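Local coordinates for protein CG4930 (Drosophila melanogaster, PDB 3ISM) that inhibits the nuclease EndoG by forming a complex with it, at residues E220-L225 against K281-F286; D310-K315 against E341-A346; D291-I296 against D330-E335; D35-I40 against L92-G97. The protein carries 1 engineered substitution. One frame throughout, in Å; residues are numbered along the deposited sequence.

Contact 1: residues E220-L225 against K281-F286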
# COMPACT_ATOMS: atom_id res chain seq x y z
N GLU C 220 30.77 26.90 -12.61
CA GLU C 220 29.66 26.59 -13.51
C GLU C 220 30.12 25.75 -14.70
O GLU C 220 29.30 25.17 -15.40
CB GLU C 220 28.95 27.87 -13.96
CG GLU C 220 28.13 28.51 -12.85
CD GLU C 220 27.62 29.88 -13.22
OE1 GLU C 220 26.87 30.00 -14.22
OE2 GLU C 220 27.95 30.85 -12.50
N GLU C 221 31.43 25.71 -14.91
CA GLU C 221 32.06 24.79 -15.85
C GLU C 221 31.95 23.37 -15.30
O GLU C 221 31.72 22.42 -16.05
CB GLU C 221 33.52 25.19 -16.05
CG GLU C 221 34.26 24.44 -17.17
CD GLU C 221 35.64 25.02 -17.44
OE1 GLU C 221 36.63 24.26 -17.34
OE2 GLU C 221 35.73 26.23 -17.74
N TYR C 222 32.13 23.25 -13.98
CA TYR C 222 31.93 22.00 -13.25
C TYR C 222 30.46 21.61 -13.24
O TYR C 222 30.11 20.45 -13.43
CB TYR C 222 32.47 22.14 -11.82
CG TYR C 222 32.03 21.07 -10.82
CD1 TYR C 222 32.85 19.97 -10.55
CD2 TYR C 222 30.82 21.17 -10.14
CE1 TYR C 222 32.46 19.00 -9.63
CE2 TYR C 222 30.42 20.20 -9.23
CZ TYR C 222 31.24 19.12 -8.98
OH TYR C 222 30.84 18.16 -8.07
N ARG C 223 29.61 22.61 -13.01
CA ARG C 223 28.16 22.42 -12.93
C ARG C 223 27.56 21.91 -14.23
O ARG C 223 26.84 20.91 -14.23
CB ARG C 223 27.46 23.73 -12.53
CG ARG C 223 27.50 24.04 -11.05
CD ARG C 223 26.30 24.90 -10.67
NE ARG C 223 26.34 25.31 -9.27
CZ ARG C 223 26.61 26.54 -8.86
NH1 ARG C 223 26.85 27.50 -9.74
NH2 ARG C 223 26.63 26.82 -7.56
N THR C 224 27.87 22.60 -15.33
CA THR C 224 27.34 22.25 -16.65
C THR C 224 27.78 20.85 -17.06
O THR C 224 26.99 20.09 -17.62
CB THR C 224 27.74 23.29 -17.72
OG1 THR C 224 27.58 24.61 -17.20
CG2 THR C 224 26.89 23.14 -18.98
N LEU C 225 29.03 20.51 -16.75
CA LEU C 225 29.57 19.17 -17.02
C LEU C 225 28.85 18.11 -16.19
O LEU C 225 28.64 16.98 -16.66
CB LEU C 225 31.07 19.14 -16.74
CG LEU C 225 31.88 17.96 -17.29
CD1 LEU C 225 31.95 18.00 -18.82
CD2 LEU C 225 33.27 17.93 -16.70
N LYS C 281 32.38 19.62 -2.58
CA LYS C 281 32.10 18.99 -1.28
C LYS C 281 30.63 18.54 -1.17
O LYS C 281 30.36 17.40 -0.78
CB LYS C 281 32.50 19.87 -0.08
CG LYS C 281 32.20 19.19 1.27
CD LYS C 281 32.56 20.02 2.49
CE LYS C 281 31.94 19.39 3.74
NZ LYS C 281 32.52 19.93 5.00
N GLY C 282 29.71 19.43 -1.52
CA GLY C 282 28.28 19.11 -1.48
C GLY C 282 27.92 17.86 -2.27
O GLY C 282 27.19 16.99 -1.77
N ASP C 283 28.43 17.77 -3.50
CA ASP C 283 28.18 16.60 -4.35
C ASP C 283 28.86 15.35 -3.80
O ASP C 283 28.29 14.26 -3.87
CB ASP C 283 28.64 16.86 -5.79
CG ASP C 283 27.62 17.64 -6.58
OD1 ASP C 283 26.40 17.34 -6.47
OD2 ASP C 283 28.03 18.56 -7.33
N ALA C 284 30.08 15.52 -3.26
CA ALA C 284 30.83 14.43 -2.64
C ALA C 284 30.07 13.83 -1.45
O ALA C 284 30.08 12.62 -1.26
CB ALA C 284 32.21 14.90 -2.19
N GLY C 285 29.42 14.68 -0.67
CA GLY C 285 28.62 14.24 0.48
C GLY C 285 27.44 13.34 0.12
O GLY C 285 26.92 12.63 0.97
N PHE C 286 27.01 13.38 -1.15
CA PHE C 286 25.96 12.48 -1.63
C PHE C 286 26.53 11.27 -2.34
O PHE C 286 26.08 10.15 -2.11
CB PHE C 286 24.97 13.20 -2.55
CG PHE C 286 23.84 12.31 -3.03
CD1 PHE C 286 23.89 11.68 -4.28
CD2 PHE C 286 22.75 12.06 -2.20
CE1 PHE C 286 22.87 10.85 -4.70
CE2 PHE C 286 21.71 11.22 -2.63
CZ PHE C 286 21.78 10.62 -3.87
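Tyr222 and Asp283 touch across a wide backbone gap: their CA atoms, in segments 220-225 and 281-286, both helical, lie 11.1 Å apart, and the two side chains approach from opposite directions to bridge it. The joint is a single hydrogen bond, in which Tyr222 OH donates to Asp283 OD2 over 2.9 Å. OD2 sits at the edge of the phenol ring, in its plane, and is also 3.5 Å from Tyr222 CE2, so the oxygen lies beside the C-OH corner rather than over a face. On the aspartate side the hydroxyl uses the anti side of the oxygen, 22° out of the carboxylate plane, and the ring and carboxylate planes are turned by 32°. The second touch is a van der Waals contact, with the Asp283 CB methylene 3.4 Å from Tyr222 OH.

The tyrosine torsion explains the reach. With CG anti to the backbone N (chi1 165°), the ring runs out from its helix toward 281-286. On the way its sides are lined by Ile248 and Ala252 of helix 238-261 and by Leu276 and Tyr280 of helix 267-287, so the ring is buried and its one polar atom finds the carboxylate. Asp283 also packs on Arg93 of the CG8862 chain, a positive neighbour that would probably stabilise its negative charge.

Tyr222 is thus a core tyrosine of an all-helical bundle, wedged between helices 238-261 and 267-287 and hydrogen-bonded at its far end.

Contact 2: residues D310-K315 against E341-A346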
# COMPACT_ATOMS: atom_id res chain seq x y z
N ASP C 310 44.92 33.35 4.58
CA ASP C 310 43.65 33.96 4.21
C ASP C 310 42.69 32.90 3.68
O ASP C 310 41.50 32.91 4.02
CB ASP C 310 43.85 35.04 3.14
CG ASP C 310 44.62 36.24 3.65
OD1 ASP C 310 45.52 36.71 2.92
OD2 ASP C 310 44.32 36.70 4.77
N PHE C 311 43.22 32.00 2.86
CA PHE C 311 42.41 30.92 2.32
C PHE C 311 41.99 29.97 3.44
O PHE C 311 40.82 29.61 3.52
CB PHE C 311 43.15 30.16 1.20
CG PHE C 311 42.26 29.21 0.42
CD1 PHE C 311 41.38 29.69 -0.54
CD2 PHE C 311 42.30 27.84 0.66
CE1 PHE C 311 40.56 28.82 -1.26
CE2 PHE C 311 41.49 26.96 -0.06
CZ PHE C 311 40.61 27.46 -1.02
N TRP C 312 42.94 29.60 4.30
CA TRP C 312 42.64 28.68 5.40
C TRP C 312 41.51 29.19 6.30
O TRP C 312 40.49 28.52 6.47
CB TRP C 312 43.91 28.36 6.21
CG TRP C 312 43.67 27.51 7.46
CD1 TRP C 312 44.00 27.84 8.75
CD2 TRP C 312 43.07 26.20 7.52
NE1 TRP C 312 43.64 26.82 9.60
CE2 TRP C 312 43.07 25.81 8.88
CE3 TRP C 312 42.53 25.33 6.56
CZ2 TRP C 312 42.54 24.57 9.29
CZ3 TRP C 312 42.01 24.11 6.99
CH2 TRP C 312 42.02 23.75 8.34
N ARG C 313 41.69 30.40 6.84
CA ARG C 313 40.75 30.97 7.81
C ARG C 313 39.38 31.34 7.25
O ARG C 313 38.36 30.96 7.83
CB ARG C 313 41.37 32.18 8.51
CG ARG C 313 42.64 31.88 9.29
CD ARG C 313 42.98 33.02 10.22
NE ARG C 313 42.99 34.30 9.53
CZ ARG C 313 44.07 34.84 8.96
NH1 ARG C 313 45.24 34.21 8.97
NH2 ARG C 313 43.97 36.02 8.36
N ASP C 314 39.35 32.07 6.14
CA ASP C 314 38.11 32.65 5.59
C ASP C 314 37.36 31.70 4.67
O ASP C 314 36.16 31.88 4.42
CB ASP C 314 38.40 33.94 4.83
CG ASP C 314 39.20 34.95 5.63
OD1 ASP C 314 39.20 34.85 6.88
OD2 ASP C 314 39.83 35.83 5.01
N LYS C 315 38.06 30.70 4.16
CA LYS C 315 37.44 29.74 3.25
C LYS C 315 37.30 28.35 3.87
O LYS C 315 36.19 27.90 4.13
CB LYS C 315 38.17 29.69 1.90
CG LYS C 315 38.43 31.07 1.27
CD LYS C 315 37.13 31.85 1.03
CE LYS C 315 37.41 33.22 0.44
NZ LYS C 315 36.13 33.90 0.03
N GLU C 341 39.38 18.01 14.79
CA GLU C 341 40.85 17.98 14.71
C GLU C 341 41.41 18.55 13.40
O GLU C 341 42.50 19.14 13.40
CB GLU C 341 41.39 16.55 14.93
CG GLU C 341 40.59 15.67 15.91
CD GLU C 341 39.30 15.07 15.30
OE1 GLU C 341 39.30 14.70 14.10
OE2 GLU C 341 38.29 14.97 16.03
N PHE C 342 40.68 18.37 12.30
CA PHE C 342 41.09 18.87 10.98
C PHE C 342 41.30 20.39 10.97
O PHE C 342 42.25 20.89 10.35
CB PHE C 342 40.06 18.49 9.90
CG PHE C 342 40.24 19.23 8.59
CD1 PHE C 342 41.12 18.76 7.63
CD2 PHE C 342 39.53 20.40 8.32
CE1 PHE C 342 41.30 19.43 6.44
CE2 PHE C 342 39.71 21.08 7.14
CZ PHE C 342 40.60 20.59 6.19
N TYR C 343 40.41 21.11 11.65
CA TYR C 343 40.42 22.57 11.66
C TYR C 343 41.39 23.13 12.69
O TYR C 343 41.75 24.31 12.62
CB TYR C 343 39.02 23.11 11.95
CG TYR C 343 37.98 22.71 10.94
CD1 TYR C 343 37.21 21.57 11.12
CD2 TYR C 343 37.78 23.47 9.78
CE1 TYR C 343 36.26 21.20 10.20
CE2 TYR C 343 36.83 23.09 8.84
CZ TYR C 343 36.07 21.96 9.06
OH TYR C 343 35.11 21.57 8.14
N GLU C 344 41.79 22.31 13.65
CA GLU C 344 42.65 22.75 14.75
C GLU C 344 44.12 22.94 14.34
O GLU C 344 45.02 22.27 14.85
CB GLU C 344 42.51 21.82 15.97
CG GLU C 344 41.26 22.10 16.82
CD GLU C 344 40.85 20.92 17.68
OE1 GLU C 344 41.73 20.19 18.18
OE2 GLU C 344 39.63 20.71 17.87
N LYS C 345 44.33 23.86 13.39
CA LYS C 345 45.65 24.21 12.87
C LYS C 345 45.73 25.72 12.63
O LYS C 345 44.72 26.37 12.39
CB LYS C 345 45.96 23.45 11.58
CG LYS C 345 46.20 21.96 11.79
CD LYS C 345 47.34 21.44 10.95
CE LYS C 345 47.75 20.05 11.40
NZ LYS C 345 48.03 19.99 12.86
N ALA C 346 46.95 26.26 12.71
CA ALA C 346 47.23 27.71 12.64
C ALA C 346 46.44 28.54 13.66
O ALA C 346 46.10 29.70 13.40
CB ALA C 346 47.04 28.24 11.21
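Phe342 is the first residue of 341-346 to meet Trp312, and it receives the edge of the indole on its face. The pair is an offset edge-to-face contact, with the phenyl and six-membered indole centroids 5.5 Å apart and the planes at 68°. Its closest atoms are Trp312 CH2 and Phe342 CE2, at 3.7 Å. Having CG anti to the backbone N sends the indole of Trp312 out of helix 309-317 toward this segment. The backbone of Phe342 takes part too: its O lies 3.5 Å from Trp312 CH2, near the indole plane, and is hydrogen-bonded by Arg300.

Tyr343 follows with its own carbonyl at the same edge, O lying 3.4 Å from Trp312 CZ2. One face of its ring is covered by Phe342 CD2, over its centre, while its hydroxyl bonds to the backbone N of Gly322. Glu344 is the centre of an inverse gamma turn, closed by Lys345 N to Tyr343 O at 2.7 Å. Past that turn the chain presents the carbonyl of Lys345, which accepts from Trp312 NE1 at 3.0 Å. The N-H points well, at 157°, but the donor stands 56° out of the carbonyl plane. Last comes Ala346, whose CB touches Trp312 CD1 at 3.9 Å.

Chemically, the indole edge is read by the carbonyl oxygens of Phe342, Tyr343 and Lys345. One is a true N-H bond that satisfies the buried nitrogen, and two are close approaches of oxygen to weakly positive C-H groups. Carbon contacts to Phe342 and Ala346 add an apolar component to this polar match.

Contact 3: residues D291-I296 against D330-E335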
# COMPACT_ATOMS: atom_id res chain seq x y z
N ASP C 291 36.89 9.86 -0.85
CA ASP C 291 38.00 10.49 -1.58
C ASP C 291 38.22 11.91 -1.09
O ASP C 291 39.36 12.36 -0.90
CB ASP C 291 37.71 10.53 -3.08
CG ASP C 291 37.63 9.14 -3.71
OD1 ASP C 291 37.74 8.12 -2.99
OD2 ASP C 291 37.44 9.08 -4.94
N TYR C 292 37.12 12.63 -0.90
CA TYR C 292 37.17 13.99 -0.42
C TYR C 292 37.83 14.06 0.95
O TYR C 292 38.67 14.92 1.20
CB TYR C 292 35.76 14.59 -0.36
CG TYR C 292 35.78 16.06 -0.06
CD1 TYR C 292 35.70 16.98 -1.09
CD2 TYR C 292 35.89 16.54 1.25
CE1 TYR C 292 35.73 18.33 -0.84
CE2 TYR C 292 35.91 17.89 1.52
CZ TYR C 292 35.84 18.78 0.47
OH TYR C 292 35.86 20.14 0.71
N ASN C 293 37.44 13.14 1.84
CA ASN C 293 37.93 13.13 3.22
C ASN C 293 39.42 12.83 3.36
O ASN C 293 40.06 13.27 4.31
CB ASN C 293 37.11 12.16 4.07
CG ASN C 293 35.71 12.68 4.35
OD1 ASN C 293 35.41 13.84 4.09
ND2 ASN C 293 34.84 11.81 4.88
N SER C 294 39.96 12.08 2.41
CA SER C 294 41.39 11.82 2.37
C SER C 294 42.13 13.03 1.80
O SER C 294 43.08 13.53 2.41
CB SER C 294 41.68 10.57 1.54
OG SER C 294 40.65 9.61 1.73
N TRP C 295 41.67 13.50 0.64
CA TRP C 295 42.35 14.56 -0.13
C TRP C 295 42.29 15.93 0.53
O TRP C 295 43.24 16.70 0.42
CB TRP C 295 41.76 14.62 -1.55
CG TRP C 295 42.15 15.83 -2.39
CD1 TRP C 295 43.24 15.94 -3.21
CD2 TRP C 295 41.42 17.05 -2.54
NE1 TRP C 295 43.24 17.16 -3.84
CE2 TRP C 295 42.14 17.87 -3.44
CE3 TRP C 295 40.23 17.55 -1.98
CZ2 TRP C 295 41.71 19.15 -3.81
CZ3 TRP C 295 39.80 18.82 -2.35
CH2 TRP C 295 40.54 19.60 -3.25
N ILE C 296 41.18 16.23 1.21
CA ILE C 296 41.02 17.56 1.82
C ILE C 296 42.12 17.87 2.86
O ILE C 296 42.53 19.02 3.02
CB ILE C 296 39.56 17.81 2.35
CG1 ILE C 296 39.25 19.31 2.44
CG2 ILE C 296 39.27 17.06 3.67
CD1 ILE C 296 39.24 20.04 1.13
N ASP C 330 24.21 12.27 4.47
CA ASP C 330 23.49 11.11 4.98
C ASP C 330 24.37 9.87 5.10
O ASP C 330 23.88 8.79 5.42
CB ASP C 330 22.20 10.83 4.16
CG ASP C 330 22.46 10.29 2.75
OD1 ASP C 330 21.45 9.94 2.09
OD2 ASP C 330 23.62 10.22 2.30
N TYR C 331 25.66 10.04 4.86
CA TYR C 331 26.64 8.98 5.14
C TYR C 331 26.94 8.87 6.64
O TYR C 331 27.63 7.94 7.06
CB TYR C 331 27.94 9.23 4.39
CG TYR C 331 27.94 8.70 2.99
CD1 TYR C 331 28.46 7.44 2.72
CD2 TYR C 331 27.42 9.45 1.94
CE1 TYR C 331 28.47 6.94 1.42
CE2 TYR C 331 27.43 8.95 0.64
CZ TYR C 331 27.95 7.70 0.39
OH TYR C 331 27.96 7.20 -0.88
N TYR C 332 26.42 9.82 7.42
CA TYR C 332 26.71 9.93 8.84
C TYR C 332 25.49 10.20 9.74
O TYR C 332 24.45 10.67 9.27
CB TYR C 332 27.76 11.03 9.06
CG TYR C 332 28.93 10.95 8.11
CD1 TYR C 332 28.96 11.73 6.95
CD2 TYR C 332 29.99 10.08 8.35
CE1 TYR C 332 30.04 11.68 6.08
CE2 TYR C 332 31.07 10.01 7.47
CZ TYR C 332 31.09 10.81 6.34
OH TYR C 332 32.15 10.73 5.47
N ASP C 333 25.63 9.91 11.03
CA ASP C 333 24.64 10.29 12.05
C ASP C 333 25.28 10.78 13.36
O ASP C 333 26.49 10.96 13.43
CB ASP C 333 23.65 9.15 12.30
CG ASP C 333 24.32 7.85 12.75
OD1 ASP C 333 25.37 7.88 13.44
OD2 ASP C 333 23.76 6.77 12.41
N ASN C 334 24.45 10.94 14.39
CA ASN C 334 24.87 11.42 15.72
C ASN C 334 26.10 10.77 16.36
O ASN C 334 26.99 11.48 16.82
CB ASN C 334 23.70 11.31 16.71
CG ASN C 334 22.88 12.57 16.76
OD1 ASN C 334 23.13 13.51 16.01
ND2 ASN C 334 21.89 12.60 17.66
N GLU C 335 26.12 9.44 16.39
CA GLU C 335 27.17 8.69 17.08
C GLU C 335 28.55 8.83 16.42
O GLU C 335 29.57 8.57 17.06
CB GLU C 335 26.78 7.21 17.19
CG GLU C 335 25.77 6.93 18.29
CD GLU C 335 25.49 5.45 18.48
OE1 GLU C 335 24.98 4.81 17.53
OE2 GLU C 335 25.76 4.92 19.58
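Tyr332 belongs to the irregular loop 330-335, part of the surface that meets the CG8862 chain, and it reaches back to Asn293 near the start of helix 290-305. The inhibitory interface is close by: Tyr331 O accepts from Arg70 of the CG8862 chain, Asp330 is salt-bridged to Arg99 of that chain, and a bound magnesium ion is about 9 Å from the Tyr332 side chain.

Across the contact one polar pair meets, Asn293 ND2 to Tyr332 OH at 3.0 Å. With an N-H...O angle of 126°, this hydrogen bond is bent and weak. The side chains come from opposite directions, and the amide and ring planes are 36° apart. Asn293 OD1 takes the stronger bond, from the backbone N of Ser324, which fixes the amide and leaves ND2 toward the phenol. One face of the Tyr332 ring is covered near its rim by Tyr331 CB, 3.6 Å above the ring plane.

No strand is involved. The Tyr332 ring also packs on Ala326 and on Pro289, in the short link between helices 267-287 and 290-305, so the loop lies against the junction of those two helices.

Contact 4: residues D35-I40 against L92-G97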
# COMPACT_ATOMS: atom_id res chain seq x y z
N ASP C 35 -37.55 3.47 16.11
CA ASP C 35 -37.49 2.08 16.59
C ASP C 35 -36.72 1.18 15.62
O ASP C 35 -35.91 0.36 16.04
CB ASP C 35 -38.90 1.51 16.81
CG ASP C 35 -39.64 2.18 17.96
OD1 ASP C 35 -39.02 2.91 18.76
OD2 ASP C 35 -40.87 1.96 18.06
N TYR C 36 -36.99 1.36 14.32
CA TYR C 36 -36.34 0.60 13.27
C TYR C 36 -34.83 0.87 13.23
O TYR C 36 -34.04 -0.06 13.22
CB TYR C 36 -36.97 0.88 11.88
CG TYR C 36 -36.14 0.28 10.75
CD1 TYR C 36 -36.25 -1.06 10.43
CD2 TYR C 36 -35.22 1.06 10.04
CE1 TYR C 36 -35.48 -1.62 9.40
CE2 TYR C 36 -34.45 0.51 9.02
CZ TYR C 36 -34.58 -0.83 8.71
OH TYR C 36 -33.81 -1.40 7.72
N GLN C 37 -34.46 2.15 13.24
CA GLN C 37 -33.07 2.58 13.23
C GLN C 37 -32.28 2.09 14.46
O GLN C 37 -31.08 1.84 14.35
CB GLN C 37 -32.97 4.11 13.11
CG GLN C 37 -33.27 4.65 11.70
CD GLN C 37 -33.26 6.18 11.60
OE1 GLN C 37 -33.76 6.88 12.48
NE2 GLN C 37 -32.71 6.70 10.50
N LYS C 38 -32.95 1.95 15.60
CA LYS C 38 -32.26 1.53 16.83
C LYS C 38 -31.90 0.06 16.75
O LYS C 38 -30.81 -0.33 17.18
CB LYS C 38 -33.09 1.82 18.08
CG LYS C 38 -32.32 1.67 19.40
CD LYS C 38 -33.25 1.72 20.62
CE LYS C 38 -32.55 1.22 21.88
NZ LYS C 38 -33.46 1.22 23.06
N LEU C 39 -32.80 -0.73 16.18
CA LEU C 39 -32.56 -2.15 15.97
C LEU C 39 -31.40 -2.41 15.00
O LEU C 39 -30.53 -3.23 15.27
CB LEU C 39 -33.84 -2.84 15.47
CG LEU C 39 -35.04 -2.86 16.42
CD1 LEU C 39 -36.28 -3.29 15.66
CD2 LEU C 39 -34.77 -3.75 17.65
N ILE C 40 -31.40 -1.72 13.86
CA ILE C 40 -30.27 -1.77 12.92
C ILE C 40 -28.96 -1.37 13.59
O ILE C 40 -27.95 -2.07 13.48
CB ILE C 40 -30.53 -0.86 11.69
CG1 ILE C 40 -31.82 -1.28 11.00
CG2 ILE C 40 -29.34 -0.88 10.72
CD1 ILE C 40 -31.76 -2.71 10.38
N LEU C 92 -40.56 2.89 5.00
CA LEU C 92 -40.28 2.16 3.77
C LEU C 92 -38.97 2.61 3.12
O LEU C 92 -38.16 1.78 2.73
CB LEU C 92 -41.44 2.30 2.77
CG LEU C 92 -41.39 1.49 1.47
CD1 LEU C 92 -41.28 0.02 1.77
CD2 LEU C 92 -42.66 1.76 0.65
N GLU C 93 -38.78 3.92 3.03
CA GLU C 93 -37.56 4.50 2.49
C GLU C 93 -36.30 4.08 3.27
O GLU C 93 -35.33 3.63 2.68
CB GLU C 93 -37.69 6.02 2.49
CG GLU C 93 -36.62 6.69 1.69
CD GLU C 93 -37.12 7.95 0.98
OE1 GLU C 93 -38.12 8.58 1.45
OE2 GLU C 93 -36.52 8.29 -0.05
N GLU C 94 -36.33 4.24 4.59
CA GLU C 94 -35.21 3.79 5.44
C GLU C 94 -34.97 2.29 5.31
O GLU C 94 -33.83 1.85 5.12
CB GLU C 94 -35.48 4.15 6.90
CG GLU C 94 -34.33 3.86 7.86
CD GLU C 94 -33.16 4.82 7.72
OE1 GLU C 94 -33.38 5.98 7.31
OE2 GLU C 94 -32.03 4.42 8.04
N TYR C 95 -36.04 1.51 5.40
CA TYR C 95 -35.91 0.06 5.29
C TYR C 95 -35.31 -0.37 3.93
O TYR C 95 -34.34 -1.15 3.90
CB TYR C 95 -37.20 -0.68 5.64
CG TYR C 95 -37.26 -2.09 5.10
CD1 TYR C 95 -36.23 -2.99 5.33
CD2 TYR C 95 -38.35 -2.52 4.35
CE1 TYR C 95 -36.28 -4.27 4.80
CE2 TYR C 95 -38.41 -3.80 3.85
CZ TYR C 95 -37.37 -4.67 4.08
OH TYR C 95 -37.41 -5.95 3.60
N ARG C 96 -35.85 0.16 2.83
CA ARG C 96 -35.32 -0.11 1.49
C ARG C 96 -33.81 0.20 1.34
O ARG C 96 -33.07 -0.54 0.69
CB ARG C 96 -36.09 0.69 0.44
CG ARG C 96 -35.68 0.37 -1.00
CD ARG C 96 -36.51 1.15 -2.01
NE ARG C 96 -36.34 0.61 -3.36
CZ ARG C 96 -35.31 0.90 -4.15
NH1 ARG C 96 -34.35 1.73 -3.74
NH2 ARG C 96 -35.24 0.39 -5.36
N GLY C 97 -33.38 1.31 1.93
CA GLY C 97 -31.99 1.73 1.89
C GLY C 97 -31.08 0.69 2.50
O GLY C 97 -29.98 0.45 2.00
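Tyr36 brings its ring obliquely across the side chain of Glu94, CE2 coming within 3.5 Å of Glu94 CG. The two residues sit on nearly parallel helical segments, 35-40 and 92-97, whose axes approach to 10.8 Å with directions 19° apart. Both lie in the Ku C-terminal-like domain, here an all-helical packing. The ring reaches onward past Glu94 to the backbone of Tyr95, where Tyr36 OH is 3.5 Å from Tyr95 CA. The two tyrosine side chains cross at about a right angle, and the hydroxyl oxygen comes in at the edge of the second ring, in its plane, 3.8 Å from Tyr95 CD1.

Neither tyrosine spends its polar end on the other. Tyr36 OH is hydrogen-bonded to Asp98, one turn on from Glu94, and Tyr95 OH to Arg67 of helix 52-75. One face of the Tyr36 ring carries Ile40 CG1 of its own helix, 3.6 Å above the plane and toward the rim. With Phe59 and Thr62 also touching, the ring is held on several sides.

At the more exposed margin Gln37 and Glu94 cross at about a right angle, their amide and carboxylate planes 72° apart. Glu94 bends at CG (chi2 73°), which brings its carboxylate over to the glutamine. Its stronger polar partner is Arg94 of the CG8862 chain, salt-bridged through OE2, so this residue belongs to the inhibitor's interface as well as to the helix pair. Gln37 NE2 stands over the carboxylate, nearly equidistant from Glu94 OE1 (3.3 Å) and Glu94 OE2 (3.4 Å).

From the N terminus, contact 4 is met first: it closes a 51-residue loop and ties helix 32-43 to helix 81-102. After a long interval, partly unmodelled, contact 1 brings helix 220-229 to helix 267-287 over 55 residues. Its centre is 69 Å from that of contact 4, on the opposite side of the chain's centre. Contacts 3 and 2 then cross, their segments alternating: 291-296 and 310-315 come before 330-335 and 341-346, so the last part of the chain folds back over helices 290-305 and 309-317. Contacts 1 and 3 touch through Tyr292 and Tyr331, contacts 2 and 3 through Phe342 and Ile296, joining the three into one helical body.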